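Leucine--tRNA ligase (Agrobacterium radiobacter, PDB 5AH5) probably joins L-leucine to its cognate tRNA(Leu) at the expense of ATP, as a class I aminoacyl-tRNA synthetase. Local coordinates at residues H50-S55 with A607-E612; Y196-L201 with T408-Q413; Q420-C425 with D451-E456. All blocks are in the same frame, centred on the assembly; numbering follows the deposited sequence.

Overall arrangement
From the N terminus the chain enters the nucleotide-binding domain and, on helix 48-66, provides the first half of contact 1, whose partner follows 552 residues later at strand 609-610; that long loop encloses the other two contacts. Contact 2 opens at helix 197-202 and closes at the end of strand 404-410, bracketing the editing domain and tying its return strand to the helix. Contact 3 follows in series, a short loop between 420-425 and 451-456 in the zinc-bearing region. None of the three touches another: their centres lie 34 to 35 Å apart, with contact 1 beside the bound leucyl adenylate analogue and contact 2 at the tRNA.

Contact 1 (H50-S55 with A607-E612); sequences HVRNYS and APINWE. With LSS (5'-O-(L-leucylsulfamoyl)adenosine), chain I.
The carbonyl oxygen of Ala607 is gripped by both terminal nitrogens of Arg52, NH1 at 2.8 Å and NH2 at 2.9 Å. The acceptor lies practically in the guanidinium plane, so it sits in the fork between the two N-H groups, and neither bond is straight: the N-H...O angles are 147° at NH1 and 140° at NH2. NH2 comes in the carbonyl plane, whereas NH1 is tilted from it. With CG anti to the backbone N and the chain extended as far as NE, Arg52 reaches from its helix to the loop just ahead of strand 609-610. Ile609 settles over one face of the guanidinium, CD1 standing 3.6 Å from CZ above the centre of the group, and together with the forked bond this should limit its rotation.

Helix 48-66 starts within the predicted HIGH region of the class I catalytic domain, the Rossmann-like fold that binds the adenylate, and strand 609-610 pairs in parallel with 565-566, whose Val565 also holds the ligand. His50, Asn53 and Tyr54 of the same helix meet the leucyl adenylate analogue. His50, the last residue of the HIGH region, gives NE2 to the sulfamoyl oxygen O2A of LSS at 2.9 Å, nearly straight at 162°, while its ND1 is held by His47 N. Asn53 OD1 accepts from ribose hydroxyl O3 of LSS at 2.6 Å, and its ND2 is engaged by Ile524 O. Leu599 of helix 592-601 packs against both Ile609 and Val51.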
loop_
_atom_site.group_PDB
_atom_site.type_symbol
_atom_site.label_atom_id
_atom_site.label_comp_id
_atom_site.label_asym_id
_atom_site.label_seq_id
_atom_site.Cartn_x
_atom_site.Cartn_y
_atom_site.Cartn_z
ATOM N N HIS B 50 -8.769 -9.871 4.371
ATOM C CA HIS B 50 -8.288 -10.175 3.055
ATOM C C HIS B 50 -9.385 -10.180 2.008
ATOM O O HIS B 50 -9.126 -9.811 0.887
ATOM C CB HIS B 50 -7.618 -11.592 3.022
ATOM C CG HIS B 50 -6.423 -11.738 3.920
ATOM N ND1 HIS B 50 -6.272 -12.804 4.769
ATOM C CD2 HIS B 50 -5.272 -11.036 4.006
ATOM C CE1 HIS B 50 -5.097 -12.752 5.362
ATOM N NE2 HIS B 50 -4.479 -11.674 4.931
ATOM N N VAL B 51 -10.523 -10.796 2.322
ATOM C CA VAL B 51 -11.595 -10.866 1.421
ATOM C C VAL B 51 -11.999 -9.453 0.942
ATOM O O VAL B 51 -12.284 -9.266 -0.242
ATOM C CB VAL B 51 -12.819 -11.515 2.034
ATOM C CG1 VAL B 51 -13.954 -11.562 1.024
ATOM C CG2 VAL B 51 -12.489 -12.898 2.511
ATOM N N ARG B 52 -11.957 -8.473 1.849
ATOM C CA ARG B 52 -12.321 -7.088 1.502
ATOM C C ARG B 52 -11.284 -6.497 0.542
ATOM O O ARG B 52 -11.624 -5.904 -0.502
ATOM C CB ARG B 52 -12.447 -6.188 2.722
ATOM C CG ARG B 52 -12.919 -4.801 2.318
ATOM C CD ARG B 52 -12.914 -3.835 3.456
ATOM N NE ARG B 52 -13.702 -2.653 3.139
ATOM C CZ ARG B 52 -13.769 -1.589 3.900
ATOM N NH1 ARG B 52 -13.135 -1.580 5.099
ATOM N NH2 ARG B 52 -14.513 -0.531 3.505
ATOM N N ASN B 53 -10.029 -6.637 0.941
ATOM C CA ASN B 53 -8.904 -6.164 0.194
ATOM C C ASN B 53 -8.858 -6.716 -1.276
ATOM O O ASN B 53 -8.615 -5.972 -2.246
ATOM C CB ASN B 53 -7.650 -6.545 0.961
ATOM C CG ASN B 53 -6.426 -5.866 0.491
ATOM O OD1 ASN B 53 -5.443 -5.817 1.249
ATOM N ND2 ASN B 53 -6.412 -5.372 -0.742
ATOM N N TYR B 54 -9.232 -7.963 -1.422
ATOM C CA TYR B 54 -9.035 -8.703 -2.649
ATOM C C TYR B 54 -10.294 -8.630 -3.533
ATOM O O TYR B 54 -10.238 -8.711 -4.767
ATOM C CB TYR B 54 -8.535 -10.134 -2.348
ATOM C CG TYR B 54 -7.203 -10.213 -1.555
ATOM C CD1 TYR B 54 -6.274 -9.205 -1.612
ATOM C CD2 TYR B 54 -6.858 -11.336 -0.780
ATOM C CE1 TYR B 54 -5.101 -9.241 -0.931
ATOM C CE2 TYR B 54 -5.633 -11.367 -0.060
ATOM C CZ TYR B 54 -4.774 -10.342 -0.117
ATOM O OH TYR B 54 -3.525 -10.342 0.547
ATOM N N SER B 55 -11.440 -8.533 -2.905
ATOM C CA SER B 55 -12.687 -8.273 -3.602
ATOM C C SER B 55 -12.592 -7.043 -4.449
ATOM O O SER B 55 -13.094 -7.024 -5.582
ATOM C CB SER B 55 -13.811 -8.085 -2.626
ATOM O OG SER B 55 -14.152 -9.314 -2.096
ATOM N N ALA B 607 -12.891 3.265 4.618
ATOM C CA ALA B 607 -13.377 3.365 5.977
ATOM C C ALA B 607 -13.584 2.002 6.622
ATOM O O ALA B 607 -13.871 1.022 5.916
ATOM C CB ALA B 607 -14.698 4.135 6.019
ATOM N N PRO B 608 -13.581 1.963 7.972
ATOM C CA PRO B 608 -13.734 0.678 8.740
ATOM C C PRO B 608 -15.076 0.055 8.614
ATOM O O PRO B 608 -16.039 0.769 8.445
ATOM C CB PRO B 608 -13.494 1.076 10.220
ATOM C CG PRO B 608 -12.942 2.492 10.185
ATOM C CD PRO B 608 -13.155 3.107 8.823
ATOM N N ILE B 609 -15.128 -1.276 8.604
ATOM C CA ILE B 609 -16.341 -2.044 8.700
ATOM C C ILE B 609 -16.321 -2.800 10.013
ATOM O O ILE B 609 -15.296 -3.489 10.329
ATOM C CB ILE B 609 -16.493 -3.044 7.552
ATOM C CG1 ILE B 609 -16.780 -2.327 6.243
ATOM C CG2 ILE B 609 -17.608 -4.037 7.808
ATOM C CD1 ILE B 609 -16.845 -3.175 4.998
ATOM N N ASN B 610 -17.437 -2.740 10.750
ATOM C CA ASN B 610 -17.677 -3.624 11.882
ATOM C C ASN B 610 -18.406 -4.831 11.421
ATOM O O ASN B 610 -19.588 -4.763 11.164
ATOM C CB ASN B 610 -18.370 -2.886 13.040
ATOM C CG ASN B 610 -17.476 -1.775 13.612
ATOM O OD1 ASN B 610 -16.273 -1.746 13.394
ATOM N ND2 ASN B 610 -18.077 -0.812 14.222
ATOM N N TRP B 611 -17.697 -5.978 11.319
ATOM C CA TRP B 611 -18.246 -7.112 10.620
ATOM C C TRP B 611 -19.284 -7.815 11.481
ATOM O O TRP B 611 -19.010 -8.084 12.641
ATOM C CB TRP B 611 -17.146 -8.131 10.216
ATOM C CG TRP B 611 -17.725 -9.394 9.746
ATOM C CD1 TRP B 611 -18.078 -10.437 10.507
ATOM C CD2 TRP B 611 -18.074 -9.738 8.398
ATOM N NE1 TRP B 611 -18.651 -11.424 9.720
ATOM C CE2 TRP B 611 -18.633 -11.006 8.421
ATOM C CE3 TRP B 611 -17.935 -9.104 7.179
ATOM C CZ2 TRP B 611 -19.095 -11.615 7.300
ATOM C CZ3 TRP B 611 -18.377 -9.730 6.057
ATOM C CH2 TRP B 611 -18.958 -10.945 6.112
ATOM N N GLU B 612 -20.440 -8.134 10.889
ATOM C CA GLU B 612 -21.474 -9.019 11.475
ATOM C C GLU B 612 -21.608 -10.265 10.577
ATOM O O GLU B 612 -21.792 -10.085 9.380
ATOM C CB GLU B 612 -22.836 -8.287 11.488
ATOM C CG GLU B 612 -22.817 -6.908 12.150
ATOM C CD GLU B 612 -23.844 -5.916 11.618
ATOM O OE1 GLU B 612 -23.743 -5.460 10.436
ATOM O OE2 GLU B 612 -24.733 -5.557 12.423
HETATM C C1 LSS I . 0.936 -8.384 4.547
HETATM N N1 LSS I . -9.048 -5.411 7.251
HETATM O O1 LSS I . 0.657 -7.372 5.149
HETATM S S1 LSS I . -1.045 -9.573 5.408
HETATM C C2 LSS I . -8.638 -4.921 6.083
HETATM N N2 LSS I . 0.211 -9.487 4.603
HETATM O O2 LSS I . -3.838 -4.561 4.981
HETATM N N3 LSS I . -7.517 -5.345 5.460
HETATM O O3 LSS I . -3.149 -5.126 2.371
HETATM C C4 LSS I . -6.783 -6.319 6.049
HETATM N N4 LSS I . 2.589 -9.796 3.316
HETATM O O4 LSS I . -4.623 -7.767 3.687
HETATM C C5 LSS I . -7.113 -6.803 7.308
HETATM O O5 LSS I . -2.091 -8.536 4.792
HETATM C C6 LSS I . -8.255 -6.318 7.924
HETATM N N6 LSS I . -8.615 -6.834 9.127
HETATM C C7 LSS I . 3.375 -7.270 1.673
HETATM N N7 LSS I . -6.173 -7.717 7.660
HETATM C C8 LSS I . -5.241 -7.764 6.669
HETATM C C9 LSS I . 2.125 -7.457 2.537
HETATM N N9 LSS I . -5.644 -6.926 5.678
HETATM C CA LSS I . 2.197 -8.425 3.732
HETATM C C10 LSS I . 4.438 -6.524 2.494
HETATM C C11 LSS I . 2.948 -6.545 0.348
HETATM O O1A LSS I . -1.024 -9.234 6.838
HETATM C C21 LSS I . -4.951 -6.614 4.444
HETATM C C22 LSS I . -3.658 -5.917 4.687
HETATM C C23 LSS I . -2.898 -6.146 3.378
HETATM C C24 LSS I . -3.428 -7.507 2.979
HETATM C C25 LSS I . -2.522 -8.651 3.439
HETATM O O2A LSS I . -1.718 -10.842 5.235
#

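Contact 2 (Y196-L201 with T408-Q413); sequences YADRLL and TQYRLQ. With nucleotides of chain D.
Ala197, in the first turn of helix 197-202, faces Leu412 just beyond the end of strand 404-410, their CA atoms 7.6 Å apart. Its CB sits between two side chains of the other segment, 3.6 Å from Leu412 CD2 and 3.8 Å from Tyr410 CD2, meeting the tyrosine ring obliquely. In Leu412 the first torsion, -176°, sets CG trans to N across the CA-CB bond, which brings CD2 to the methyl group. Farther along the ring, Tyr410 OH donates to Asp198 OD1; the modelled separation of 2.3 Å is too short to be taken literally. OD1 lies at the ring edge, near its plane, and the two side chains meet at about a right angle, the carboxylate plane turned 56° from the ring. Arg224 NH1 forms a salt bridge with the same OD1, and this nearby positive charge would probably favour the ionised carboxylate.

Strand 404-410 belongs to the sheet of the editing domain, pairing with 224-234, so the contact joins the returning connection of that inserted domain to a helix preceding its outgoing strand. Ile222 of helix 212-222 also packs on Ala197 and Leu200. On the RNA side, Arg411 has a chain extended as far as NE, and its guanidinium meets the tRNA backbone: NE donates to O3' of C80 of chain D at 2.9 Å, and NH2 to OP1 of A81 of chain D at 3.0 Å, with a second, weak bond from NH2 to that O3'. The sugar carbon C5' of C80 of chain D lies over one face of the guanidinium. NH1 is bonded to the carbonyl oxygen of Trp221, and the indole of that tryptophan makes a cation-pi contact with the group.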
loop_
_atom_site.group_PDB
_atom_site.type_symbol
_atom_site.label_atom_id
_atom_site.label_comp_id
_atom_site.label_asym_id
_atom_site.label_seq_id
_atom_site.Cartn_x
_atom_site.Cartn_y
_atom_site.Cartn_z
ATOM N N TYR B 196 19.598 7.157 -1.344
ATOM C CA TYR B 196 18.416 7.421 -2.137
ATOM C C TYR B 196 17.386 8.291 -1.429
ATOM O O TYR B 196 16.319 8.534 -1.974
ATOM C CB TYR B 196 17.743 6.108 -2.518
ATOM C CG TYR B 196 18.439 5.426 -3.649
ATOM C CD1 TYR B 196 19.749 4.948 -3.507
ATOM C CD2 TYR B 196 17.806 5.260 -4.874
ATOM C CE1 TYR B 196 20.398 4.325 -4.554
ATOM C CE2 TYR B 196 18.438 4.629 -5.913
ATOM C CZ TYR B 196 19.737 4.151 -5.744
ATOM O OH TYR B 196 20.342 3.535 -6.807
ATOM N N ALA B 197 17.692 8.769 -0.239
ATOM C CA ALA B 197 16.683 9.405 0.596
ATOM C C ALA B 197 16.130 10.694 -0.012
ATOM O O ALA B 197 14.945 10.987 0.152
ATOM C CB ALA B 197 17.220 9.684 1.984
ATOM N N ASP B 198 16.984 11.457 -0.676
ATOM C CA ASP B 198 16.544 12.641 -1.382
ATOM C C ASP B 198 15.524 12.346 -2.498
ATOM O O ASP B 198 14.542 13.051 -2.635
ATOM C CB ASP B 198 17.748 13.387 -1.990
ATOM C CG ASP B 198 18.461 14.296 -0.988
ATOM O OD1 ASP B 198 17.936 14.603 0.113
ATOM O OD2 ASP B 198 19.554 14.744 -1.356
ATOM N N ARG B 199 15.787 11.331 -3.308
ATOM C CA ARG B 199 14.848 10.926 -4.325
ATOM C C ARG B 199 13.545 10.333 -3.814
ATOM O O ARG B 199 12.502 10.531 -4.442
ATOM C CB ARG B 199 15.467 9.903 -5.193
ATOM C CG ARG B 199 16.492 10.437 -6.149
ATOM C CD ARG B 199 16.465 9.519 -7.347
ATOM N NE ARG B 199 17.641 8.749 -7.479
ATOM C CZ ARG B 199 17.735 7.637 -8.196
ATOM N NH1 ARG B 199 16.683 7.070 -8.807
ATOM N NH2 ARG B 199 18.930 7.055 -8.243
ATOM N N LEU B 200 13.623 9.571 -2.726
ATOM C CA LEU B 200 12.448 9.078 -2.040
ATOM C C LEU B 200 11.569 10.245 -1.523
ATOM O O LEU B 200 10.344 10.206 -1.611
ATOM C CB LEU B 200 12.865 8.180 -0.860
ATOM C CG LEU B 200 13.466 6.825 -1.254
ATOM C CD1 LEU B 200 14.059 6.128 -0.020
ATOM C CD2 LEU B 200 12.429 5.950 -1.986
ATOM N N LEU B 201 12.205 11.272 -0.994
ATOM C CA LEU B 201 11.506 12.408 -0.422
ATOM C C LEU B 201 10.928 13.305 -1.532
ATOM O O LEU B 201 9.741 13.527 -1.565
ATOM C CB LEU B 201 12.470 13.186 0.476
ATOM C CG LEU B 201 11.929 14.364 1.261
ATOM C CD1 LEU B 201 10.667 13.994 2.041
ATOM C CD2 LEU B 201 13.019 14.882 2.184
ATOM N N THR B 408 23.080 18.785 5.813
ATOM C CA THR B 408 21.779 18.120 5.572
ATOM C C THR B 408 21.747 16.770 6.312
ATOM O O THR B 408 22.524 15.865 5.976
ATOM C CB THR B 408 21.511 17.888 4.060
ATOM O OG1 THR B 408 21.652 19.111 3.327
ATOM C CG2 THR B 408 20.099 17.370 3.840
ATOM N N GLN B 409 20.852 16.637 7.300
ATOM C CA GLN B 409 20.690 15.386 8.079
ATOM C C GLN B 409 19.357 14.659 7.833
ATOM O O GLN B 409 18.333 15.294 7.564
ATOM C CB GLN B 409 20.837 15.663 9.575
ATOM C CG GLN B 409 22.153 16.362 9.983
ATOM C CD GLN B 409 23.454 15.622 9.613
ATOM O OE1 GLN B 409 23.474 14.434 9.279
ATOM N NE2 GLN B 409 24.549 16.347 9.670
ATOM N N TYR B 410 19.369 13.330 7.962
ATOM C CA TYR B 410 18.185 12.507 7.711
ATOM C C TYR B 410 17.896 11.633 8.903
ATOM O O TYR B 410 18.803 11.021 9.439
ATOM C CB TYR B 410 18.403 11.634 6.478
ATOM C CG TYR B 410 18.720 12.403 5.215
ATOM C CD1 TYR B 410 20.023 12.836 4.942
ATOM C CD2 TYR B 410 17.725 12.712 4.300
ATOM C CE1 TYR B 410 20.307 13.566 3.813
ATOM C CE2 TYR B 410 18.006 13.408 3.149
ATOM C CZ TYR B 410 19.287 13.844 2.916
ATOM O OH TYR B 410 19.543 14.543 1.788
ATOM N N ARG B 411 16.638 11.537 9.307
ATOM C CA ARG B 411 16.217 10.578 10.348
ATOM C C ARG B 411 16.336 9.091 9.910
ATOM O O ARG B 411 16.549 8.212 10.738
ATOM C CB ARG B 411 14.781 10.884 10.694
ATOM C CG ARG B 411 14.121 10.022 11.731
ATOM C CD ARG B 411 12.611 10.206 11.731
ATOM N NE ARG B 411 12.015 9.169 12.565
ATOM C CZ ARG B 411 11.931 7.868 12.258
ATOM N NH1 ARG B 411 12.332 7.396 11.075
ATOM N NH2 ARG B 411 11.408 7.034 13.144
ATOM N N LEU B 412 16.067 8.846 8.633
ATOM C CA LEU B 412 16.141 7.541 7.980
ATOM C C LEU B 412 17.460 6.814 8.322
ATOM O O LEU B 412 18.569 7.346 8.115
ATOM C CB LEU B 412 16.074 7.778 6.465
ATOM C CG LEU B 412 16.030 6.582 5.544
ATOM C CD1 LEU B 412 14.779 5.792 5.807
ATOM C CD2 LEU B 412 16.119 6.977 4.088
ATOM N N GLN B 413 17.346 5.607 8.839
ATOM C CA GLN B 413 18.555 4.778 9.071
ATOM C C GLN B 413 18.754 3.796 7.898
ATOM O O GLN B 413 17.785 3.324 7.265
ATOM C CB GLN B 413 18.384 4.006 10.338
ATOM C CG GLN B 413 18.115 4.905 11.523
ATOM C CD GLN B 413 17.939 4.112 12.783
ATOM O OE1 GLN B 413 18.414 2.978 12.873
ATOM N NE2 GLN B 413 17.234 4.678 13.762
ATOM P P C D 80 5.686 7.391 13.664
ATOM O OP1 C D 80 6.519 6.242 13.171
ATOM O OP2 C D 80 4.989 7.313 14.953
ATOM O "O5'" C D 80 6.656 8.635 13.786
ATOM C "C5'" C D 80 7.719 8.835 12.886
ATOM C "C4'" C D 80 8.371 10.157 13.184
ATOM O "O4'" C D 80 7.412 11.243 13.060
ATOM C "C3'" C D 80 8.921 10.339 14.589
ATOM O "O3'" C D 80 10.149 9.629 14.728
ATOM C "C2'" C D 80 9.078 11.849 14.623
ATOM O "O2'" C D 80 10.148 12.286 13.821
ATOM C "C1'" C D 80 7.756 12.284 13.981
ATOM N N1 C D 80 6.668 12.450 14.984
ATOM C C2 C D 80 6.698 13.571 15.818
ATOM O O2 C D 80 7.598 14.409 15.663
ATOM N N3 C D 80 5.737 13.718 16.762
ATOM C C4 C D 80 4.826 12.761 16.939
ATOM N N4 C D 80 3.907 12.938 17.889
ATOM C C5 C D 80 4.817 11.572 16.151
ATOM C C6 C D 80 5.733 11.470 15.181
ATOM P P A D 81 10.539 8.892 16.109
ATOM O OP1 A D 81 11.826 8.216 15.845
ATOM O OP2 A D 81 9.402 8.110 16.610
ATOM O "O5'" A D 81 10.810 10.107 17.102
ATOM C "C5'" A D 81 11.837 11.040 16.721
ATOM C "C4'" A D 81 11.877 12.243 17.627
ATOM O "O4'" A D 81 10.749 13.116 17.368
ATOM C "C3'" A D 81 11.816 12.009 19.138
ATOM O "O3'" A D 81 13.074 11.490 19.567
ATOM C "C2'" A D 81 11.471 13.414 19.608
ATOM O "O2'" A D 81 12.596 14.277 19.626
ATOM C "C1'" A D 81 10.430 13.817 18.556
ATOM N N9 A D 81 9.105 13.402 18.985
ATOM C C8 A D 81 8.443 12.223 18.749
ATOM N N7 A D 81 7.284 12.135 19.353
ATOM C C5 A D 81 7.181 13.334 20.046
ATOM C C6 A D 81 6.177 13.863 20.878
ATOM N N6 A D 81 5.042 13.224 21.165
ATOM N N1 A D 81 6.390 15.082 21.419
ATOM C C2 A D 81 7.528 15.727 21.125
ATOM N N3 A D 81 8.542 15.337 20.355
ATOM C C4 A D 81 8.302 14.118 19.839
#

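Contact 3 (Q420-C425 with D451-E456); sequences QRYWGC and DHLISE
Asp451 meets Tyr422 through its backbone alone, its carbonyl oxygen lying 3.4 Å from Tyr422 OH; the hydroxyl is instead hydrogen-bonded to the carbonyl of Pro450, the residue just before. His452 likewise offers its main-chain O, 3.8 Å from Tyr422 CE1 and oblique to the ring. Leu453 carries most of the contact. Its CB stands over the middle of the Tyr422 ring, 3.7 Å from the centroid and only 3° off the ring normal, which makes a CH-pi contact almost exactly face-on; the six ring carbons are therefore nearly equidistant from it. CD2 of the same leucine adds a looser touch, 4.0 Å from Tyr422 CD2, and the two side chains cross at about a right angle.

Tyr422 reaches this spot because its first torsion, 174°, swings the ring away from the backbone N, out of the loop that links strand 415-419 to strand 425-432 in the antiparallel sheet. Segment 451-456 belongs to the long connection between strand 438-439 and helix 466-469. That connection lies in the zinc-bearing region, whose four cysteines, Cys432, Cys435, Cys473 and Cys476, flank it in sequence on either side. Next to Tyr422, Trp423 centres an inverse gamma turn and meets Phe80 edge-to-face. Pro95 of helix 95-112 touches both Leu453 and Trp423, and Pro461 also packs on Tyr422.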
loop_
_atom_site.group_PDB
_atom_site.type_symbol
_atom_site.label_atom_id
_atom_site.label_comp_id
_atom_site.label_asym_id
_atom_site.label_seq_id
_atom_site.Cartn_x
_atom_site.Cartn_y
_atom_site.Cartn_z
ATOM N N GLN B 420 18.815 -13.306 12.357
ATOM C CA GLN B 420 19.396 -14.544 12.974
ATOM C C GLN B 420 18.290 -15.518 13.108
ATOM O O GLN B 420 17.915 -15.978 14.194
ATOM C CB GLN B 420 20.117 -14.285 14.314
ATOM C CG GLN B 420 21.307 -13.280 14.210
ATOM C CD GLN B 420 20.856 -11.844 13.782
ATOM O OE1 GLN B 420 19.947 -11.327 14.379
ATOM N NE2 GLN B 420 21.464 -11.244 12.753
ATOM N N ARG B 421 17.788 -15.907 11.957
ATOM C CA ARG B 421 16.599 -16.759 11.877
ATOM C C ARG B 421 16.768 -17.798 10.782
ATOM O O ARG B 421 17.423 -17.529 9.828
ATOM C CB ARG B 421 15.436 -15.835 11.517
ATOM C CG ARG B 421 14.967 -15.069 12.717
ATOM C CD ARG B 421 13.909 -15.987 13.240
ATOM N NE ARG B 421 13.466 -15.491 14.438
ATOM C CZ ARG B 421 12.224 -15.610 14.895
ATOM N NH1 ARG B 421 11.259 -16.307 14.289
ATOM N NH2 ARG B 421 12.004 -15.035 16.025
ATOM N N TYR B 422 16.149 -18.947 10.969
ATOM C CA TYR B 422 16.101 -20.020 10.011
ATOM C C TYR B 422 15.228 -19.696 8.748
ATOM O O TYR B 422 15.672 -19.897 7.600
ATOM C CB TYR B 422 15.516 -21.263 10.677
ATOM C CG TYR B 422 15.264 -22.442 9.756
ATOM C CD1 TYR B 422 16.310 -23.257 9.273
ATOM C CD2 TYR B 422 13.990 -22.807 9.415
ATOM C CE1 TYR B 422 16.050 -24.353 8.441
ATOM C CE2 TYR B 422 13.738 -23.837 8.551
ATOM C CZ TYR B 422 14.792 -24.645 8.088
ATOM O OH TYR B 422 14.505 -25.708 7.251
ATOM N N TRP B 423 14.008 -19.187 8.969
ATOM C CA TRP B 423 12.984 -19.243 7.935
ATOM C C TRP B 423 13.010 -17.946 7.162
ATOM O O TRP B 423 12.214 -17.007 7.421
ATOM C CB TRP B 423 11.634 -19.613 8.525
ATOM C CG TRP B 423 10.612 -19.844 7.477
ATOM C CD1 TRP B 423 9.495 -19.047 7.241
ATOM C CD2 TRP B 423 10.583 -20.891 6.487
ATOM N NE1 TRP B 423 8.793 -19.565 6.200
ATOM C CE2 TRP B 423 9.445 -20.671 5.696
ATOM C CE3 TRP B 423 11.443 -21.985 6.164
ATOM C CZ2 TRP B 423 9.087 -21.523 4.637
ATOM C CZ3 TRP B 423 11.103 -22.831 5.102
ATOM C CH2 TRP B 423 9.948 -22.581 4.327
ATOM N N GLY B 424 14.011 -17.867 6.287
ATOM C CA GLY B 424 14.153 -16.745 5.323
ATOM C C GLY B 424 15.155 -17.109 4.260
ATOM O O GLY B 424 15.794 -18.206 4.276
ATOM N N CYS B 425 15.365 -16.188 3.367
ATOM C CA CYS B 425 16.237 -16.447 2.206
ATOM C C CYS B 425 17.701 -16.443 2.636
ATOM O O CYS B 425 18.159 -15.424 3.150
ATOM C CB CYS B 425 16.019 -15.354 1.175
ATOM S SG CYS B 425 16.910 -15.646 -0.349
ATOM N N ASP B 451 16.876 -28.869 5.218
ATOM C CA ASP B 451 15.540 -29.277 5.622
ATOM C C ASP B 451 15.254 -29.294 7.118
ATOM O O ASP B 451 14.095 -29.084 7.504
ATOM C CB ASP B 451 15.160 -30.649 5.094
ATOM C CG ASP B 451 14.730 -30.610 3.633
ATOM O OD1 ASP B 451 15.097 -29.650 2.949
ATOM O OD2 ASP B 451 14.075 -31.565 3.174
ATOM N N HIS B 452 16.272 -29.557 7.948
ATOM C CA HIS B 452 16.081 -29.719 9.401
ATOM C C HIS B 452 16.483 -28.445 10.030
ATOM O O HIS B 452 17.346 -27.760 9.543
ATOM C CB HIS B 452 16.824 -30.957 9.971
ATOM C CG HIS B 452 16.193 -32.239 9.529
ATOM N ND1 HIS B 452 16.732 -33.031 8.540
ATOM C CD2 HIS B 452 14.993 -32.790 9.831
ATOM C CE1 HIS B 452 15.930 -34.060 8.313
ATOM N NE2 HIS B 452 14.862 -33.929 9.074
ATOM N N LEU B 453 15.742 -28.060 11.054
ATOM C CA LEU B 453 16.031 -26.836 11.753
ATOM C C LEU B 453 16.489 -27.249 13.151
ATOM O O LEU B 453 15.993 -28.194 13.712
ATOM C CB LEU B 453 14.793 -25.914 11.727
ATOM C CG LEU B 453 13.749 -25.904 12.819
ATOM C CD1 LEU B 453 14.264 -25.159 14.053
ATOM C CD2 LEU B 453 12.504 -25.233 12.247
ATOM N N ILE B 454 17.477 -26.565 13.659
ATOM C CA ILE B 454 18.001 -26.859 14.998
ATOM C C ILE B 454 17.483 -25.737 15.941
ATOM O O ILE B 454 17.898 -24.615 15.830
ATOM C CB ILE B 454 19.555 -26.941 14.951
ATOM C CG1 ILE B 454 19.980 -28.023 13.936
ATOM C CG2 ILE B 454 20.176 -27.257 16.333
ATOM C CD1 ILE B 454 21.395 -27.828 13.487
ATOM N N SER B 455 16.628 -26.085 16.884
ATOM C CA SER B 455 15.844 -25.101 17.632
ATOM C C SER B 455 16.499 -24.679 18.945
ATOM O O SER B 455 15.950 -23.867 19.688
ATOM C CB SER B 455 14.445 -25.672 17.928
ATOM O OG SER B 455 14.570 -26.971 18.562
ATOM N N GLU B 456 17.677 -25.186 19.249
ATOM C CA GLU B 456 18.370 -24.703 20.448
ATOM C C GLU B 456 19.834 -24.678 20.201
ATOM O O GLU B 456 20.329 -25.425 19.354
ATOM C CB GLU B 456 18.049 -25.573 21.645
ATOM C CG GLU B 456 18.369 -27.045 21.472
ATOM C CD GLU B 456 17.466 -27.681 20.452
ATOM O OE1 GLU B 456 16.230 -27.519 20.629
ATOM O OE2 GLU B 456 18.003 -28.309 19.484
#